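Local atomic coordinates of protein DOA1 (Saccharomyces cerevisiae, PDB entry 3ODT), a protein that binds ubiquitin through its WD40 beta-propeller domain, a kind of domain that probably regulates the turnover of F-box proteins. Residues D38-L43 / V55-G60; G77-M82 / Q104-S109. All coordinates share one frame; numbering follows the deposited sequence. Where two conformers were deposited one is given.

Both contacts belong to a seven-bladed WD40 propeller and follow one another along the chain, contact 1 closing before contact 2 opens. Contact 1 pairs strands 40-46 and 50-57, the last two of one four-stranded blade. Contact 2 is a seam between blades: the turn after strand 73-78 in the next blade meets the entry to strand 107-113, the first strand of the blade beyond. Their centres lie about 14 Å apart and their nearest atoms about 5 Å, without touching. They are linked through the blade that supplies 77-82: Phe76, just before that segment, meets the Tyr56 ring of contact 1. Contact 2 sits nearer the chain's centre, about 14 Å against 18 Å between centres.

Contact 1 (D38-L43 / V55-G60); sequences DGTVRL and VYTGQG
Val41 lays its two methyls over different neighbours on strand 50-57: CG1 meets Val55 CG2 at 3.6 Å, while CG2 rests on Tyr56 CB at 3.9 Å. CG1 lies anti to the backbone N (chi1 -179°), and the methyls fork between two residues that both face Val41, a classic beta bulge. Val41 O takes the Val55 N-H at 2.9 Å, with a weak bond from Tyr56 N. Val41 N donates to Tyr56 O at 3.0 Å, nearly straight (165°). On the opposite face Thr40 and Thr57 lie side by side, Thr40 CG2 3.9 Å from Thr57 OG1. Gly58 N continues the ladder to Gly39 O at 3.0 Å, and Gly39 CA makes CA-H...O contacts with Gly58 O and Gly60 O, each at 3.4 Å. An Asx turn opens strand 40-46: Asp38 OD1 accepts from Thr40 N and Thr40 OG1, while Asp38 OD2 forms a salt bridge with Arg42 NH2 and also bonds to His17 ND1 and Asp18 N. The bulged pair of strands 40-46 and 50-57 forms the outer half of a WD40 blade, and the His17-Asp38 link, with Ser36 OG bonded to Asp38 N, is consistent with the hydrogen-bond network known from WD40 repeats.

Contact 2 (G77-M82 / Q104-S109); sequences GGKDTM and QGNVCS
Val107 N donates to Gly78 O at 3.0 Å, almost straight at 167°, although it comes from above the carbonyl plane. Thr81 N reaches that oxygen from the opposite face, closing the type I turn Gly78-Thr81, so one carbonyl serves the turn and the neighbouring strand. Val107 also points its side chain at the turn: CG2 lies 3.8 Å from Thr81 O, and CB sits against Gly78 N, which is buried here without a polar partner. Two residues before Val107, Gly105 gives its backbone to Thr81 CG2, 3.8 Å from Gly105 N. Asn106 swings its amide toward the turn, CG anti to the backbone N (chi1 -180°), setting OD1 3.0 Å from Gly78 C; the bent Lys79 side chain passes across Asn106, CD 3.8 Å from Asn106 CB. This is an interblade seam of the WD40 propeller, where the turn after strand 73-78 meets the chain entering strand 107-113. Behind the first shell, Asn63 ND2 bonds to Asn106 OD1, and Ser64 OG hydrogen-bonds to Val107 O. Ser121 OG bonds to Asn106 O from the blade that strand 107-113 begins. Asp80 OD2 accepts at 3.0 Å from the backbone N of Met82, a selenomethionine, in an Asx turn just before strand 83-87.

Contact 1 (D38-L43 / V55-G60)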
# COMPACT_ATOMS: atom_id res chain seq x y z
N ASP A 38 -7.01 -14.30 6.05
CA ASP A 38 -7.06 -15.28 7.15
C ASP A 38 -7.26 -14.61 8.53
O ASP A 38 -7.39 -15.29 9.54
CB ASP A 38 -5.84 -16.24 7.15
CG ASP A 38 -4.52 -15.57 7.54
OD1 ASP A 38 -4.51 -14.41 7.99
OD2 ASP A 38 -3.46 -16.25 7.42
N GLY A 39 -7.30 -13.29 8.55
CA GLY A 39 -7.62 -12.54 9.74
C GLY A 39 -6.42 -12.26 10.63
O GLY A 39 -6.59 -11.72 11.72
N THR A 40 -5.22 -12.60 10.17
CA THR A 40 -4.02 -12.43 10.97
C THR A 40 -3.12 -11.31 10.46
O THR A 40 -3.14 -10.96 9.27
CB THR A 40 -3.18 -13.73 11.08
OG1 THR A 40 -2.56 -14.04 9.82
CG2 THR A 40 -4.02 -14.90 11.56
N VAL A 41 -2.36 -10.77 11.41
CA VAL A 41 -1.23 -9.87 11.15
C VAL A 41 -0.01 -10.69 11.53
O VAL A 41 0.06 -11.21 12.64
CB VAL A 41 -1.25 -8.66 12.08
CG1 VAL A 41 -0.07 -7.73 11.77
CG2 VAL A 41 -2.57 -7.92 11.97
N ARG A 42 0.95 -10.80 10.62
CA ARG A 42 2.20 -11.50 10.87
C ARG A 42 3.38 -10.59 10.76
O ARG A 42 3.46 -9.74 9.86
CB ARG A 42 2.33 -12.68 9.92
CG ARG A 42 1.32 -13.72 10.24
CD ARG A 42 1.35 -14.85 9.27
NE ARG A 42 0.06 -15.53 9.33
CZ ARG A 42 -0.15 -16.75 9.77
NH1 ARG A 42 0.83 -17.49 10.23
NH2 ARG A 42 -1.38 -17.21 9.75
N LEU A 43 4.28 -10.75 11.71
CA LEU A 43 5.57 -10.07 11.76
C LEU A 43 6.63 -11.10 11.43
O LEU A 43 6.72 -12.16 12.09
CB LEU A 43 5.80 -9.49 13.14
CG LEU A 43 7.14 -8.81 13.32
CD1 LEU A 43 7.26 -7.57 12.43
CD2 LEU A 43 7.31 -8.42 14.78
N VAL A 55 1.03 -11.82 15.34
CA VAL A 55 0.97 -10.80 16.39
C VAL A 55 -0.46 -10.36 16.65
O VAL A 55 -0.72 -9.70 17.65
CB VAL A 55 1.88 -9.60 16.08
CG1 VAL A 55 3.37 -10.03 16.10
CG2 VAL A 55 1.51 -8.95 14.78
N TYR A 56 -1.38 -10.76 15.78
CA TYR A 56 -2.81 -10.51 16.00
C TYR A 56 -3.65 -11.48 15.18
O TYR A 56 -3.34 -11.74 14.03
CB TYR A 56 -3.19 -9.05 15.62
CG TYR A 56 -4.70 -8.82 15.64
CD1 TYR A 56 -5.34 -8.34 16.77
CD2 TYR A 56 -5.48 -9.09 14.52
CE1 TYR A 56 -6.73 -8.13 16.76
CE2 TYR A 56 -6.83 -8.87 14.50
CZ TYR A 56 -7.46 -8.40 15.61
OH TYR A 56 -8.83 -8.22 15.57
N THR A 57 -4.71 -11.98 15.78
CA THR A 57 -5.70 -12.79 15.09
C THR A 57 -7.09 -12.29 15.39
O THR A 57 -7.42 -11.99 16.56
CB THR A 57 -5.69 -14.26 15.53
OG1 THR A 57 -4.36 -14.77 15.46
CG2 THR A 57 -6.56 -15.08 14.61
N GLY A 58 -7.91 -12.25 14.34
CA GLY A 58 -9.34 -11.98 14.44
C GLY A 58 -10.06 -12.72 13.33
O GLY A 58 -9.43 -13.38 12.50
N GLN A 59 -11.39 -12.65 13.31
CA GLN A 59 -12.13 -13.36 12.27
C GLN A 59 -12.26 -12.56 10.97
O GLN A 59 -12.33 -13.15 9.87
CB GLN A 59 -13.50 -13.81 12.80
CG GLN A 59 -13.40 -15.02 13.73
CD GLN A 59 -12.53 -16.16 13.14
OE1 GLN A 59 -12.72 -16.57 11.99
NE2 GLN A 59 -11.56 -16.66 13.93
N GLY A 60 -12.27 -11.24 11.06
CA GLY A 60 -12.52 -10.47 9.86
C GLY A 60 -11.32 -10.41 8.93
O GLY A 60 -10.18 -10.41 9.36

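Contact 2 (G77-M82 / Q104-S109)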
# COMPACT_ATOMS: atom_id res chain seq x y z
N GLY A 77 -6.41 -2.90 9.16
CA GLY A 77 -7.85 -2.80 9.05
C GLY A 77 -8.38 -3.67 7.92
O GLY A 77 -7.63 -4.23 7.12
N GLY A 78 -9.69 -3.79 7.91
CA GLY A 78 -10.34 -4.57 6.88
C GLY A 78 -11.84 -4.55 7.02
O GLY A 78 -12.45 -3.51 7.33
N LYS A 79 -12.43 -5.73 6.84
CA LYS A 79 -13.88 -5.82 6.64
C LYS A 79 -14.66 -5.40 7.87
O LYS A 79 -15.81 -4.98 7.76
CB LYS A 79 -14.30 -7.22 6.18
CG LYS A 79 -14.20 -7.41 4.66
CD LYS A 79 -15.18 -6.47 3.87
CE LYS A 79 -16.59 -7.03 3.77
NZ LYS A 79 -16.61 -8.29 2.96
N ASP A 80 -14.11 -5.54 9.07
CA ASP A 80 -14.92 -5.21 10.24
C ASP A 80 -15.03 -3.70 10.51
O ASP A 80 -15.68 -3.30 11.46
CB ASP A 80 -14.51 -6.05 11.46
CG ASP A 80 -13.37 -5.46 12.21
OD1 ASP A 80 -12.95 -6.07 13.22
OD2 ASP A 80 -12.89 -4.40 11.80
N THR A 81 -14.40 -2.89 9.66
CA THR A 81 -14.56 -1.43 9.69
C THR A 81 -13.67 -0.69 10.69
O THR A 81 -13.67 0.54 10.74
CB THR A 81 -16.03 -1.03 9.94
OG1 THR A 81 -16.33 -1.17 11.34
CG2 THR A 81 -16.97 -1.91 9.13
N MSE A 82 -12.87 -1.44 11.44
CA MSE A 82 -12.00 -0.89 12.46
C MSE A 82 -10.56 -0.77 12.00
O MSE A 82 -10.11 -1.50 11.13
CB MSE A 82 -12.02 -1.81 13.69
CG MSE A 82 -13.41 -2.27 14.15
SE MSE A 82 -14.47 -0.73 14.67
CE MSE A 82 -16.28 -1.42 14.78
N GLN A 104 -17.30 3.01 8.24
CA GLN A 104 -18.56 2.29 8.18
C GLN A 104 -18.52 1.25 7.07
O GLN A 104 -19.54 0.72 6.66
CB GLN A 104 -19.73 3.25 7.95
CG GLN A 104 -19.85 4.31 9.03
CD GLN A 104 -20.01 3.71 10.41
OE1 GLN A 104 -20.65 2.66 10.56
NE2 GLN A 104 -19.41 4.35 11.42
N GLY A 105 -17.31 0.96 6.59
CA GLY A 105 -17.12 -0.10 5.63
C GLY A 105 -15.66 -0.53 5.65
O GLY A 105 -14.84 -0.01 6.41
N ASN A 106 -15.36 -1.47 4.78
CA ASN A 106 -14.04 -2.08 4.65
C ASN A 106 -12.96 -1.00 4.65
O ASN A 106 -13.07 -0.04 3.87
CB ASN A 106 -13.96 -2.88 3.36
CG ASN A 106 -12.63 -3.55 3.15
OD1 ASN A 106 -11.96 -3.98 4.11
ND2 ASN A 106 -12.22 -3.64 1.88
N VAL A 107 -11.94 -1.19 5.47
CA VAL A 107 -10.77 -0.33 5.44
C VAL A 107 -9.78 -0.96 4.48
O VAL A 107 -9.10 -1.93 4.81
CB VAL A 107 -10.15 -0.14 6.83
CG1 VAL A 107 -8.98 0.83 6.74
CG2 VAL A 107 -11.21 0.40 7.80
N CYS A 108 -9.74 -0.41 3.26
CA CYS A 108 -8.97 -1.00 2.17
C CYS A 108 -7.59 -0.41 1.95
O CYS A 108 -6.83 -0.95 1.14
CB CYS A 108 -9.74 -0.95 0.84
SG CYS A 108 -10.38 0.64 0.42
N SER A 109 -7.25 0.67 2.66
CA SER A 109 -5.91 1.21 2.59
C SER A 109 -5.54 1.90 3.88
O SER A 109 -6.41 2.46 4.55
CB SER A 109 -5.73 2.16 1.40
OG SER A 109 -6.32 3.42 1.65